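Local coordinates for protein Non-reducing end alpha-L-arabinofuranosidase BoGH43B (Bacteroides ovatus, PDB 5JOZ) that cleaves terminal non-reducing alpha-L-arabinofuranosyl residues from xyloglucan side branches, as a family 43 glycoside hydrolase, at residues F131-M136 with D185-M190; L149-P154 with T158-L163; R164-G169 with G212-S217. All blocks are in the same frame, centred on the assembly; numbering follows the deposited sequence.

Interaction 1. Residues F131-M136 with D185-M190; sequences FIDGKM and DYYYIM
Ile132 and Asp133 open a type I' turn that ends at Lys135, and they face Tyr187 on strand 186-193; the CA atoms of Ile132 and Tyr187 are 9.9 Å apart. The turn is closed by two backbone bonds, Ile132 N to Lys135 O and Lys135 N to Ile132 O, both 3.0 Å. The main chains are too far apart to pair, so side chains make the contact. Tyr187 does most of the reaching. Its CG lies beside the backbone N and opposite the carbonyl carbon (chi1 -66°), which carries the ring across to the turn. Ile132 uses its CG2 methyl. This approaches CE2 of the Tyr187 ring obliquely, 4.2 Å away, and the two side chains run antiparallel, one passing beside the other. Asp133 meets the far end of the same ring. Its OD2 lies near the ring plane, 3.3 Å from Tyr187 OH, and accepts a weak hydrogen bond from it. The carboxylate is turned 63° from the ring plane. Tyr187 OH also makes a weak hydrogen bond with Lys182 NZ. The hydroxyl is therefore held by two loose partners, one of them acidic and one basic. Phe180 and Lys182 of strand 176-183 also touch Ile132, while Pro210 and Tyr214 pack on Tyr187. Strands 128-132 and 135-141 belong to one four-stranded antiparallel sheet, and strand 186-193 to the next. The arrangement is a tight hairpin meeting the neighbouring blade, as expected in the five-bladed beta-propeller of family 43 glycoside hydrolases.

Interaction 2. Residues L149-P154 with T158-L163; sequences LGVMDP and TFVEAL
Val151 O is gripped by two successive amides. Glu161 N donates to it at 3.3 Å, from above the carbonyl plane, and Val160 N adds a weak bond at 3.0 Å. Val160 and Glu161 thus both face Val151, which makes a classic beta bulge in the hairpin of strands 146-152 and 159-168. The bulge is completed by Val151 N, which gives Glu161 O a nearly straight bond of 2.8 Å. Beyond it, Asp153 N donates to Thr158 O at 2.9 Å. Glu161 lies alongside Val151, with OE1 3.4 Å from Val151 CG2. That oxygen takes its salt bridge from Lys135 on the adjoining strand. Val160 crosses Val151, CG2 meeting CG1 at 3.6 Å. On the other face of the sheet, Met152 bends at its last torsion (chi3 -105°). This sets CE 3.5 Å from Phe159 CZ, while SD stands 5.4 Å from the ring centroid in an oblique Met-aromatic contact. Phe138 meets the Phe159 ring edge-to-face. Backbone bonds thus hold the hairpin while its bulge absorbs one extra residue, and the two faces differ in character: aliphatic and charged groups on one, sulfur and aromatic groups on the other.

Interaction 3. Residues R164-G169 with G212-S217; sequences RKVASG and GPYEPS
Water joins the backbones of Val166 and Tyr214. It donates to Val166 O at 2.7 Å and accepts from Tyr214 N at 2.9 Å. This is a short bridge between two main chains that make no direct hydrogen bond. The water also lies in the plane of the Tyr214 ring, at its edge. Val166 O meets that ring in a similar way, near its plane and 3.5 Å from CD1. A carbonyl oxygen and a water are therefore set at the ring's rim. The apolar contacts use the same ring atoms, CD1 and CE1. Ala167 CB reaches CD1 of Tyr214 at 3.8 Å, in an oblique approach. Val166 runs beside the ring, its CB 4.1 Å from Tyr214 CE1. With chi1 of Tyr214 at -73°, CG swings to the side of the backbone N, and this lays the ring along the strand of Val166 and Ala167. In the backbone, Gly212 CA lies 4.2 Å from Val166 O. The positive phi of Gly212 (92°) suits glycine, and a side chain here would point toward that carbonyl. A cis peptide bond follows before Pro213. The polar end of Tyr214 is held by Pro210 O, a hydrogen bond that fixes the far end of the ring. Ile189 and Tyr187 of strand 186-193 also touch Tyr214. The result is a largely apolar seam between the outermost strand of one propeller blade and the loop that leads into the last strand of the next, 215-216, with a single water supplying the polar link between the two backbones.

Interaction 2 lies within one blade, the sheet of strands 128-132, 135-141, 146-152 and 159-168. Interactions 1 and 3 connect that blade to the next, which holds strands 186-193 and 215-216. Lys135 NZ bridges to Glu161 OE1 at 2.7 Å, tying interaction 1 to interaction 2. Leu149 O and Arg164 N, 2.9 Å apart in a probable hydrogen bond, carry the sheet pairing from interaction 2 into interaction 3. Ile189 CD1 lies 3.5 Å from Tyr214 CZ, so interactions 1 and 3 share the interface between blades. The centre of interaction 1 is about 14 Å from the centres of interactions 2 and 3, which are about 18 Å apart. All lie away from the probable proton acceptor Asp16, proton donor Glu176 and pKa-modulating Asp126.

Interaction 1. Residues F131-M136 with D185-M190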
loop_
_atom_site.group_PDB
_atom_site.type_symbol
_atom_site.label_atom_id
_atom_site.label_comp_id
_atom_site.label_asym_id
_atom_site.label_seq_id
_atom_site.Cartn_x
_atom_site.Cartn_y
_atom_site.Cartn_z
ATOM N N PHE A 131 -10.579 14.911 16.292
ATOM C CA PHE A 131 -11.536 15.115 17.364
ATOM C C PHE A 131 -10.988 16.043 18.432
ATOM O O PHE A 131 -10.080 15.662 19.169
ATOM C CB PHE A 131 -11.902 13.776 17.974
ATOM C CG PHE A 131 -12.706 12.916 17.055
ATOM C CD1 PHE A 131 -14.083 13.086 16.958
ATOM C CD2 PHE A 131 -12.090 11.956 16.255
ATOM C CE1 PHE A 131 -14.837 12.294 16.101
ATOM C CE2 PHE A 131 -12.843 11.161 15.396
ATOM C CZ PHE A 131 -14.217 11.331 15.318
ATOM N N ILE A 132 -11.540 17.255 18.506
ATOM C CA ILE A 132 -11.105 18.285 19.456
ATOM C C ILE A 132 -12.326 19.017 20.019
ATOM O O ILE A 132 -13.182 19.430 19.251
ATOM C CB ILE A 132 -10.208 19.364 18.779
ATOM C CG1 ILE A 132 -8.969 18.756 18.100
ATOM C CG2 ILE A 132 -9.769 20.414 19.799
ATOM C CD1 ILE A 132 -8.351 19.639 17.025
ATOM N N ASP A 133 -12.373 19.218 21.336
ATOM C CA ASP A 133 -13.414 20.037 22.000
ATOM C C ASP A 133 -14.823 19.485 21.716
ATOM O O ASP A 133 -15.762 20.245 21.483
ATOM C CB ASP A 133 -13.305 21.542 21.593
ATOM C CG ASP A 133 -12.124 22.282 22.271
ATOM O OD1 ASP A 133 -11.890 22.076 23.487
ATOM O OD2 ASP A 133 -11.451 23.106 21.596
ATOM N N GLY A 134 -14.953 18.157 21.720
ATOM C CA GLY A 134 -16.208 17.484 21.350
ATOM C C GLY A 134 -16.729 17.701 19.930
ATOM O O GLY A 134 -17.920 17.522 19.677
ATOM N N LYS A 135 -15.845 18.073 19.004
ATOM C CA LYS A 135 -16.196 18.298 17.599
ATOM C C LYS A 135 -15.323 17.432 16.713
ATOM O O LYS A 135 -14.166 17.144 17.045
ATOM C CB LYS A 135 -15.965 19.750 17.196
ATOM C CG LYS A 135 -16.730 20.764 18.023
ATOM C CD LYS A 135 -16.541 22.168 17.473
ATOM C CE LYS A 135 -17.360 23.185 18.250
ATOM N NZ LYS A 135 -17.648 24.367 17.397
ATOM N N MET A 136 -15.880 17.042 15.572
ATOM C CA MET A 136 -15.173 16.261 14.568
ATOM C C MET A 136 -14.825 17.182 13.402
ATOM O O MET A 136 -15.678 17.459 12.547
ATOM C CB MET A 136 -16.050 15.098 14.112
ATOM C CG MET A 136 -15.481 14.239 12.998
ATOM S SD MET A 136 -16.617 12.880 12.680
ATOM C CE MET A 136 -16.133 12.359 11.039
ATOM N N ASP A 185 -1.263 25.696 23.249
ATOM C CA ASP A 185 -2.032 26.924 22.963
ATOM C C ASP A 185 -2.591 27.012 21.540
ATOM O O ASP A 185 -3.510 27.798 21.312
ATOM C CB ASP A 185 -1.177 28.196 23.181
ATOM C CG ASP A 185 -0.663 28.365 24.619
ATOM O OD1 ASP A 185 -1.160 27.679 25.542
ATOM O OD2 ASP A 185 0.266 29.196 24.813
ATOM N N TYR A 186 -2.036 26.248 20.588
ATOM C CA TYR A 186 -2.300 26.470 19.158
ATOM C C TYR A 186 -2.958 25.311 18.413
ATOM O O TYR A 186 -2.834 24.154 18.799
ATOM C CB TYR A 186 -0.997 26.816 18.446
ATOM C CG TYR A 186 -0.216 27.925 19.095
ATOM C CD1 TYR A 186 -0.492 29.277 18.811
ATOM C CD2 TYR A 186 0.819 27.631 19.987
ATOM C CE1 TYR A 186 0.242 30.304 19.414
ATOM C CE2 TYR A 186 1.556 28.642 20.588
ATOM C CZ TYR A 186 1.270 29.971 20.309
ATOM O OH TYR A 186 2.027 30.938 20.928
ATOM N N TYR A 187 -3.678 25.651 17.348
ATOM C CA TYR A 187 -4.160 24.683 16.367
ATOM C C TYR A 187 -3.119 24.649 15.261
ATOM O O TYR A 187 -2.696 25.705 14.800
ATOM C CB TYR A 187 -5.512 25.101 15.788
ATOM C CG TYR A 187 -6.620 25.079 16.801
ATOM C CD1 TYR A 187 -6.899 26.198 17.587
ATOM C CD2 TYR A 187 -7.379 23.934 16.995
ATOM C CE1 TYR A 187 -7.918 26.173 18.530
ATOM C CE2 TYR A 187 -8.398 23.898 17.928
ATOM C CZ TYR A 187 -8.664 25.022 18.690
ATOM O OH TYR A 187 -9.660 24.969 19.619
ATOM N N TYR A 188 -2.706 23.444 14.854
ATOM C CA TYR A 188 -1.659 23.259 13.859
ATOM C C TYR A 188 -2.203 22.552 12.646
ATOM O O TYR A 188 -2.950 21.585 12.774
ATOM C CB TYR A 188 -0.522 22.393 14.404
ATOM C CG TYR A 188 0.334 23.028 15.461
ATOM C CD1 TYR A 188 -0.052 23.009 16.794
ATOM C CD2 TYR A 188 1.557 23.607 15.141
ATOM C CE1 TYR A 188 0.746 23.566 17.776
ATOM C CE2 TYR A 188 2.359 24.167 16.117
ATOM C CZ TYR A 188 1.945 24.144 17.431
ATOM O OH TYR A 188 2.719 24.706 18.406
ATOM N N ILE A 189 -1.797 23.028 11.475
ATOM C CA ILE A 189 -2.024 22.363 10.204
ATOM C C ILE A 189 -0.648 21.954 9.696
ATOM O O ILE A 189 0.174 22.806 9.364
ATOM C CB ILE A 189 -2.725 23.282 9.177
ATOM C CG1 ILE A 189 -4.172 23.526 9.610
ATOM C CG2 ILE A 189 -2.695 22.661 7.775
ATOM C CD1 ILE A 189 -4.900 24.581 8.799
ATOM N N MET A 190 -0.406 20.644 9.661
ATOM C CA MET A 190 0.836 20.077 9.151
ATOM C C MET A 190 0.484 19.466 7.806
ATOM O O MET A 190 -0.542 18.807 7.670
ATOM C CB MET A 190 1.358 19.015 10.119
ATOM C CG MET A 190 2.772 18.509 9.822
ATOM S SD MET A 190 3.309 17.172 10.919
ATOM C CE MET A 190 2.232 15.841 10.386
#

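Interaction 2. Residues L149-P154 with T158-L163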
loop_
_atom_site.group_PDB
_atom_site.type_symbol
_atom_site.label_atom_id
_atom_site.label_comp_id
_atom_site.label_asym_id
_atom_site.label_seq_id
_atom_site.Cartn_x
_atom_site.Cartn_y
_atom_site.Cartn_z
ATOM N N LEU A 149 -11.407 23.886 6.209
ATOM C CA LEU A 149 -11.813 23.310 7.483
ATOM C C LEU A 149 -13.338 23.363 7.608
ATOM O O LEU A 149 -13.970 24.305 7.131
ATOM C CB LEU A 149 -11.171 24.073 8.638
ATOM C CG LEU A 149 -11.251 23.405 10.014
ATOM C CD1 LEU A 149 -10.432 22.112 10.082
ATOM C CD2 LEU A 149 -10.781 24.391 11.074
ATOM N N GLY A 150 -13.902 22.349 8.261
ATOM C CA GLY A 150 -15.338 22.247 8.541
ATOM C C GLY A 150 -15.564 21.369 9.768
ATOM O O GLY A 150 -14.614 20.794 10.314
ATOM N N VAL A 151 -16.813 21.285 10.220
ATOM C CA VAL A 151 -17.181 20.446 11.363
ATOM C C VAL A 151 -18.273 19.512 10.890
ATOM O O VAL A 151 -19.087 19.874 10.044
ATOM C CB VAL A 151 -17.631 21.277 12.585
ATOM C CG1 VAL A 151 -17.874 20.385 13.804
ATOM C CG2 VAL A 151 -16.572 22.324 12.911
ATOM N N MET A 152 -18.270 18.310 11.445
ATOM C CA MET A 152 -18.997 17.186 10.900
ATOM C C MET A 152 -19.686 16.447 12.045
ATOM O O MET A 152 -19.136 16.342 13.145
ATOM C CB MET A 152 -17.989 16.283 10.174
ATOM C CG MET A 152 -18.549 15.341 9.122
ATOM S SD MET A 152 -17.225 14.448 8.270
ATOM C CE MET A 152 -17.177 15.300 6.697
ATOM N N ASP A 153 -20.901 15.975 11.789
ATOM C CA ASP A 153 -21.642 15.138 12.732
ATOM C C ASP A 153 -21.130 13.703 12.584
ATOM O O ASP A 153 -21.226 13.137 11.490
ATOM C CB ASP A 153 -23.148 15.204 12.432
ATOM C CG ASP A 153 -23.966 14.199 13.238
ATOM O OD1 ASP A 153 -23.947 14.229 14.486
ATOM O OD2 ASP A 153 -24.648 13.381 12.605
ATOM N N PRO A 154 -20.585 13.111 13.671
ATOM C CA PRO A 154 -20.081 11.724 13.610
ATOM C C PRO A 154 -21.073 10.676 13.092
ATOM O O PRO A 154 -20.673 9.759 12.382
ATOM C CB PRO A 154 -19.718 11.415 15.070
ATOM C CG PRO A 154 -19.445 12.739 15.691
ATOM C CD PRO A 154 -20.336 13.724 14.995
ATOM N N THR A 158 -22.666 14.566 7.934
ATOM C CA THR A 158 -23.134 15.841 7.387
ATOM C C THR A 158 -22.343 16.973 8.033
ATOM O O THR A 158 -21.917 16.871 9.187
ATOM C CB THR A 158 -24.644 16.066 7.665
ATOM O OG1 THR A 158 -25.367 14.833 7.514
ATOM C CG2 THR A 158 -25.221 17.121 6.714
ATOM N N PHE A 159 -22.155 18.051 7.290
ATOM C CA PHE A 159 -21.469 19.222 7.820
ATOM C C PHE A 159 -22.400 20.049 8.696
ATOM O O PHE A 159 -23.373 20.622 8.198
ATOM C CB PHE A 159 -20.897 20.075 6.686
ATOM C CG PHE A 159 -19.743 19.424 6.002
ATOM C CD1 PHE A 159 -18.484 19.449 6.583
ATOM C CD2 PHE A 159 -19.921 18.742 4.806
ATOM C CE1 PHE A 159 -17.412 18.830 5.966
ATOM C CE2 PHE A 159 -18.850 18.123 4.182
ATOM C CZ PHE A 159 -17.597 18.166 4.766
ATOM N N VAL A 160 -22.103 20.076 9.998
ATOM C CA VAL A 160 -22.780 20.970 10.949
ATOM C C VAL A 160 -22.235 22.406 10.845
ATOM O O VAL A 160 -23.012 23.366 10.948
ATOM C CB VAL A 160 -22.769 20.431 12.415
ATOM C CG1 VAL A 160 -23.466 19.081 12.483
ATOM C CG2 VAL A 160 -21.369 20.325 13.016
ATOM N N GLU A 161 -20.914 22.543 10.659
ATOM C CA GLU A 161 -20.284 23.819 10.266
ATOM C C GLU A 161 -19.636 23.572 8.907
ATOM O O GLU A 161 -18.814 22.666 8.767
ATOM C CB GLU A 161 -19.238 24.308 11.292
ATOM C CG GLU A 161 -19.713 24.301 12.750
ATOM C CD GLU A 161 -18.729 24.924 13.752
ATOM O OE1 GLU A 161 -18.574 24.338 14.854
ATOM O OE2 GLU A 161 -18.132 25.998 13.462
ATOM N N ALA A 162 -20.011 24.366 7.907
ATOM C CA ALA A 162 -19.590 24.114 6.532
ATOM C C ALA A 162 -18.123 24.422 6.289
ATOM O O ALA A 162 -17.509 25.211 7.008
ATOM C CB ALA A 162 -20.440 24.902 5.561
ATOM N N LEU A 163 -17.595 23.790 5.245
ATOM C CA LEU A 163 -16.237 24.003 4.788
ATOM C C LEU A 163 -15.974 25.463 4.482
ATOM O O LEU A 163 -16.791 26.104 3.832
ATOM C CB LEU A 163 -15.973 23.218 3.500
ATOM C CG LEU A 163 -16.026 21.698 3.532
ATOM C CD1 LEU A 163 -15.604 21.169 2.174
ATOM C CD2 LEU A 163 -15.137 21.136 4.627
#

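Interaction 3. Residues R164-G169 with G212-S217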
loop_
_atom_site.group_PDB
_atom_site.type_symbol
_atom_site.label_atom_id
_atom_site.label_comp_id
_atom_site.label_asym_id
_atom_site.label_seq_id
_atom_site.Cartn_x
_atom_site.Cartn_y
_atom_site.Cartn_z
ATOM N N ARG A 164 -14.829 25.972 4.936
ATOM C CA ARG A 164 -14.308 27.258 4.467
ATOM C C ARG A 164 -12.775 27.272 4.453
ATOM O O ARG A 164 -12.134 26.544 5.220
ATOM C CB ARG A 164 -14.845 28.393 5.333
ATOM C CG ARG A 164 -14.217 28.518 6.714
ATOM C CD ARG A 164 -15.172 29.189 7.693
ATOM N NE ARG A 164 -16.227 28.264 8.112
ATOM C CZ ARG A 164 -17.377 28.608 8.693
ATOM N NH1 ARG A 164 -17.673 29.885 8.952
ATOM N NH2 ARG A 164 -18.247 27.652 9.020
ATOM N N LYS A 165 -12.208 28.111 3.586
ATOM C CA LYS A 165 -10.757 28.326 3.526
ATOM C C LYS A 165 -10.247 28.929 4.848
ATOM O O LYS A 165 -10.767 29.954 5.320
ATOM C CB LYS A 165 -10.398 29.225 2.332
ATOM C CG LYS A 165 -8.920 29.582 2.160
ATOM C CD LYS A 165 -8.721 30.431 0.896
ATOM C CE LYS A 165 -7.429 31.248 0.886
ATOM N NZ LYS A 165 -6.233 30.471 0.444
ATOM N N VAL A 166 -9.261 28.257 5.443
ATOM C CA VAL A 166 -8.600 28.717 6.673
ATOM C C VAL A 166 -7.102 29.014 6.497
ATOM O O VAL A 166 -6.535 29.789 7.259
ATOM C CB VAL A 166 -8.776 27.706 7.837
ATOM C CG1 VAL A 166 -10.242 27.512 8.156
ATOM C CG2 VAL A 166 -8.116 26.354 7.538
ATOM N N ALA A 167 -6.449 28.381 5.529
ATOM C CA ALA A 167 -5.007 28.580 5.314
ATOM C C ALA A 167 -4.684 28.145 3.906
ATOM O O ALA A 167 -5.587 27.810 3.159
ATOM C CB ALA A 167 -4.206 27.763 6.324
ATOM N N SER A 168 -3.407 28.155 3.541
ATOM C CA SER A 168 -2.980 27.588 2.268
ATOM C C SER A 168 -1.593 26.955 2.371
ATOM O O SER A 168 -0.981 26.899 3.447
ATOM C CB SER A 168 -3.032 28.668 1.175
ATOM O OG SER A 168 -1.841 29.422 1.116
ATOM N N GLY A 169 -1.111 26.446 1.247
ATOM C CA GLY A 169 0.244 25.932 1.173
ATOM C C GLY A 169 1.222 27.078 1.300
ATOM O O GLY A 169 0.852 28.236 1.092
ATOM N N GLY A 212 -8.155 30.335 11.662
ATOM C CA GLY A 212 -7.052 31.164 11.175
ATOM C C GLY A 212 -7.070 32.582 11.729
ATOM O O GLY A 212 -7.896 32.891 12.585
ATOM N N PRO A 213 -6.176 33.460 11.260
ATOM C CA PRO A 213 -5.182 33.163 10.235
ATOM C C PRO A 213 -3.980 32.379 10.780
ATOM O O PRO A 213 -3.622 32.512 11.957
ATOM C CB PRO A 213 -4.756 34.558 9.776
ATOM C CG PRO A 213 -4.848 35.384 11.017
ATOM C CD PRO A 213 -5.936 34.779 11.875
ATOM N N TYR A 214 -3.380 31.564 9.915
ATOM C CA TYR A 214 -2.246 30.720 10.277
ATOM C C TYR A 214 -0.959 31.373 9.832
ATOM O O TYR A 214 -0.918 32.015 8.778
ATOM C CB TYR A 214 -2.360 29.332 9.636
ATOM C CG TYR A 214 -3.415 28.455 10.270
ATOM C CD1 TYR A 214 -4.772 28.671 10.017
ATOM C CD2 TYR A 214 -3.064 27.418 11.131
ATOM C CE1 TYR A 214 -5.749 27.880 10.598
ATOM C CE2 TYR A 214 -4.031 26.619 11.723
ATOM C CZ TYR A 214 -5.371 26.846 11.449
ATOM O OH TYR A 214 -6.329 26.051 12.018
ATOM N N GLU A 215 0.086 31.193 10.636
ATOM C CA GLU A 215 1.416 31.691 10.324
ATOM C C GLU A 215 2.397 30.520 10.255
ATOM O O GLU A 215 2.243 29.547 10.988
ATOM C CB GLU A 215 1.851 32.716 11.375
ATOM C CG GLU A 215 1.137 34.058 11.223
ATOM C CD GLU A 215 1.373 35.005 12.387
ATOM O OE1 GLU A 215 2.306 34.785 13.187
ATOM O OE2 GLU A 215 0.620 35.987 12.502
ATOM N N PRO A 216 3.414 30.619 9.382
ATOM C CA PRO A 216 4.282 29.476 9.119
ATOM C C PRO A 216 5.324 29.249 10.212
ATOM O O PRO A 216 5.662 30.170 10.956
ATOM C CB PRO A 216 4.958 29.872 7.807
ATOM C CG PRO A 216 5.080 31.374 7.896
ATOM C CD PRO A 216 3.895 31.839 8.696
ATOM N N SER A 217 5.831 28.025 10.293
ATOM C CA SER A 217 6.928 27.709 11.201
ATOM C C SER A 217 8.205 28.402 10.740
ATOM O O SER A 217 8.484 28.433 9.537
ATOM C CB SER A 217 7.187 26.209 11.262
ATOM O OG SER A 217 8.329 25.921 12.047
HETATM O O HOH W 1 -4.523 31.584 7.301
#